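Local coordinates for putative exported protein (Bordetella pertussis Tohama I, PDB 2PFZ) that binds pyroglutamic acid as a periplasmic solute receptor, probably delivering it to a tripartite ATP-independent (TRAP) transporter, at residues V16-Q21 with A233-R238. Numbering follows the deposited sequence.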
ATOM      1  N   VAL A  16     -10.339   0.177  -4.387  1.00 18.20           N
ATOM      2  CA  VAL A  16     -11.429  -0.735  -4.775  1.00 18.59           C
ATOM      3  C   VAL A  16     -12.406  -0.029  -5.718  1.00 19.13           C
ATOM      4  O   VAL A  16     -12.909  -0.641  -6.684  1.00 18.34           O
ATOM      5  CB  VAL A  16     -12.141  -1.334  -3.547  1.00 17.91           C
ATOM      6  CG1 VAL A  16     -13.141  -2.411  -3.971  1.00 19.34           C
ATOM      7  CG2 VAL A  16     -11.102  -1.953  -2.593  1.00 18.75           C
ATOM      8  N   GLU A  17     -12.697   1.243  -5.426  1.00 19.64           N
ATOM      9  CA  GLU A  17     -13.366   2.114  -6.396  1.00 21.52           C
ATOM     10  C   GLU A  17     -12.655   2.011  -7.751  1.00 18.91           C
ATOM     11  O   GLU A  17     -13.313   1.841  -8.774  1.00 18.66           O
ATOM     12  CB  GLU A  17     -13.382   3.569  -5.923  1.00 20.92           C
ATOM     13  CG  GLU A  17     -14.059   4.530  -6.921  1.00 25.98           C
ATOM     14  CD  GLU A  17     -14.120   5.978  -6.406  1.00 24.20           C
ATOM     15  OE1 GLU A  17     -14.546   6.890  -7.175  1.00 34.30           O
ATOM     16  OE2 GLU A  17     -13.740   6.211  -5.234  1.00 33.11           O
ATOM     17  N   ASN A  18     -11.321   2.084  -7.758  1.00 17.49           N
ATOM     18  CA  ASN A  18     -10.546   1.981  -9.016  1.00 17.43           C
ATOM     19  C   ASN A  18     -10.697   0.587  -9.628  1.00 17.53           C
ATOM     20  O   ASN A  18     -10.836   0.434 -10.864  1.00 17.37           O
ATOM     21  CB  ASN A  18      -9.054   2.284  -8.769  1.00 17.17           C
ATOM     22  CG  ASN A  18      -8.270   2.496 -10.032  1.00 16.25           C
ATOM     23  OD1 ASN A  18      -8.726   3.161 -10.965  1.00 18.84           O
ATOM     24  ND2 ASN A  18      -7.069   1.963 -10.066  1.00 16.93           N
ATOM     25  N   LEU A  19     -10.615  -0.437  -8.770  1.00 18.10           N
ATOM     26  CA  LEU A  19     -10.719  -1.832  -9.245  1.00 18.19           C
ATOM     27  C   LEU A  19     -12.076  -2.073  -9.909  1.00 19.37           C
ATOM     28  O   LEU A  19     -12.180  -2.839 -10.878  1.00 19.78           O
ATOM     29  CB  LEU A  19     -10.548  -2.836  -8.097  1.00 17.84           C
ATOM     30  CG  LEU A  19      -9.102  -3.119  -7.677  1.00 18.05           C
ATOM     31  CD1 LEU A  19      -9.093  -3.759  -6.270  1.00 16.53           C
ATOM     32  CD2 LEU A  19      -8.439  -4.042  -8.684  1.00 17.57           C
ATOM     33  N   THR A  20     -13.100  -1.435  -9.352  1.00 19.99           N
ATOM     34  CA  THR A  20     -14.479  -1.522  -9.855  1.00 21.06           C
ATOM     35  C   THR A  20     -14.565  -0.963 -11.284  1.00 21.74           C
ATOM     36  O   THR A  20     -15.153  -1.592 -12.177  1.00 22.81           O
ATOM     37  CB  THR A  20     -15.473  -0.865  -8.867  1.00 20.91           C
ATOM     38  OG1 THR A  20     -15.455  -1.597  -7.635  1.00 21.62           O
ATOM     39  CG2 THR A  20     -16.908  -0.880  -9.408  1.00 22.49           C
ATOM     40  N   GLN A  21     -13.941   0.187 -11.512  1.00 21.60           N
ATOM     41  CA  GLN A  21     -13.850   0.743 -12.871  1.00 21.79           C
ATOM     42  C   GLN A  21     -12.990  -0.125 -13.788  1.00 21.51           C
ATOM     43  O   GLN A  21     -13.302  -0.283 -14.973  1.00 21.53           O
ATOM     44  CB  GLN A  21     -13.324   2.181 -12.852  1.00 21.54           C
ATOM     45  CG  GLN A  21     -13.460   2.920 -14.198  1.00 24.05           C
ATOM     46  CD  GLN A  21     -14.860   2.828 -14.804  1.00 25.79           C
ATOM     47  OE1 GLN A  21     -15.042   2.275 -15.895  1.00 28.31           O
ATOM     48  NE2 GLN A  21     -15.853   3.351 -14.097  1.00 26.49           N
ATOM     49  N   ALA A 233      -3.268  -0.469 -17.724  1.00 21.31           N
ATOM     50  CA  ALA A 233      -2.658   0.869 -17.885  1.00 21.07           C
ATOM     51  C   ALA A 233      -3.594   2.012 -17.513  1.00 21.21           C
ATOM     52  O   ALA A 233      -3.181   2.954 -16.807  1.00 20.80           O
ATOM     53  CB  ALA A 233      -2.091   1.064 -19.322  1.00 21.44           C
ATOM     54  N   GLN A 234      -4.844   1.948 -17.984  1.00 21.22           N
ATOM     55  CA  GLN A 234      -5.872   2.929 -17.611  1.00 21.98           C
ATOM     56  C   GLN A 234      -6.066   2.934 -16.092  1.00 20.93           C
ATOM     57  O   GLN A 234      -6.176   4.006 -15.492  1.00 21.07           O
ATOM     58  CB  GLN A 234      -7.212   2.643 -18.331  1.00 22.17           C
ATOM     59  CG  GLN A 234      -7.090   2.801 -19.848  1.00 24.07           C
ATOM     60  CD  GLN A 234      -8.351   2.426 -20.650  1.00 24.13           C
ATOM     61  OE1 GLN A 234      -9.425   2.098 -20.104  1.00 27.96           O
ATOM     62  NE2 GLN A 234      -8.212   2.474 -21.964  1.00 27.98           N
ATOM     63  N   ALA A 235      -6.085   1.741 -15.478  1.00 19.79           N
ATOM     64  CA  ALA A 235      -6.293   1.612 -14.010  1.00 18.91           C
ATOM     65  C   ALA A 235      -5.155   2.263 -13.229  1.00 18.54           C
ATOM     66  O   ALA A 235      -5.393   2.907 -12.197  1.00 18.01           O
ATOM     67  CB  ALA A 235      -6.433   0.147 -13.598  1.00 18.19           C
ATOM     68  N   GLU A 236      -3.923   2.073 -13.704  1.00 18.20           N
ATOM     69  CA  GLU A 236      -2.776   2.701 -13.064  1.00 18.55           C
ATOM     70  C   GLU A 236      -2.874   4.208 -13.114  1.00 18.69           C
ATOM     71  O   GLU A 236      -2.639   4.852 -12.116  1.00 19.71           O
ATOM     72  CB  GLU A 236      -1.454   2.268 -13.664  1.00 17.44           C
ATOM     73  CG  GLU A 236      -0.270   2.589 -12.733  1.00 16.90           C
ATOM     74  CD  GLU A 236       1.005   1.924 -13.171  1.00 15.33           C
ATOM     75  OE1 GLU A 236       1.187   0.717 -12.868  1.00 16.54           O
ATOM     76  OE2 GLU A 236       1.857   2.615 -13.798  1.00 16.65           O
ATOM     77  N   GLU A 237      -3.194   4.756 -14.286  1.00 19.68           N
ATOM     78  CA  GLU A 237      -3.326   6.209 -14.466  1.00 20.73           C
ATOM     79  C   GLU A 237      -4.407   6.784 -13.561  1.00 19.96           C
ATOM     80  O   GLU A 237      -4.173   7.760 -12.824  1.00 18.72           O
ATOM     81  CB  GLU A 237      -3.629   6.543 -15.948  1.00 21.77           C
ATOM     82  CG  GLU A 237      -3.829   8.042 -16.210  1.00 28.27           C
ATOM     83  CD  GLU A 237      -3.318   8.515 -17.570  1.00 32.36           C
ATOM     84  OE1 GLU A 237      -2.249   8.039 -18.024  1.00 37.72           O
ATOM     85  OE2 GLU A 237      -3.986   9.392 -18.176  1.00 38.06           O
ATOM     86  N   ARG A 238      -5.583   6.160 -13.613  1.00 19.47           N
ATOM     87  CA  ARG A 238      -6.728   6.588 -12.819  1.00 19.64           C
ATOM     88  C   ARG A 238      -6.449   6.448 -11.320  1.00 18.83           C
ATOM     89  O   ARG A 238      -6.876   7.289 -10.543  1.00 19.22           O
ATOM     90  CB  ARG A 238      -7.980   5.784 -13.194  1.00 19.23           C
ATOM     91  CG  ARG A 238      -9.281   6.194 -12.467  1.00 20.12           C
ATOM     92  CD  ARG A 238     -10.433   5.221 -12.744  1.00 21.66           C
ATOM     93  NE  ARG A 238     -10.402   4.713 -14.095  1.00 28.37           N
ATOM     94  CZ  ARG A 238     -10.186   3.450 -14.478  1.00 27.00           C
ATOM     95  NH1 ARG A 238      -9.964   2.435 -13.618  1.00 25.72           N
ATOM     96  NH2 ARG A 238     -10.196   3.221 -15.775  1.00 26.79           N
TER
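Asn18 and Ala235 mark the nearest backbone approach, 6.6 Å between their CA atoms, where segments 16-21 and 233-238, on helices 14-30 and 222-256, run roughly antiparallel, their axes 150° apart and 9.7 Å at closest. The contact is largely polar. Asn18 bridges to the other helix with both ends of its amide. Its CG lies anti to the backbone N (chi1 -167°), which carries the amide across the gap. Asn18 ND2 donates to the backbone Ala235 O at 2.9 Å. The bond is fairly straight, and the acceptor lies close to the amide plane. Asn18 OD1 accepts from Arg238 NH1 at 3.0 Å. This second bond is more bent, and NH1 comes from above the carbonyl plane. The two bonds together fix the rotation of the buried amide. The methyl of Ala235 adds a looser contact, its CB 4.0 Å from Asn18 ND2.

Arg238 reaches over with its chain bent at chi3 (-36°). Gln21 CG sits over the centre of one guanidinium face, 3.3 Å from Arg238 CZ. On the opposite face lies the backbone Gln234 O. Asn18 OD1 is at the guanidinium edge. Arg238 NH2 also forms a salt bridge with Asp25, one turn after Gln21 on helix 14-30.

The pair joins an early helix to the long helix 222-256 in this periplasmic binding protein fold. Tyr115 of strand 111-118 packs against Asn18 and Ala235, and Phe22 of helix 14-30 also touches Ala235. Leu19, its CB directed away from 233-238, packs on Leu38 of strand 35-39.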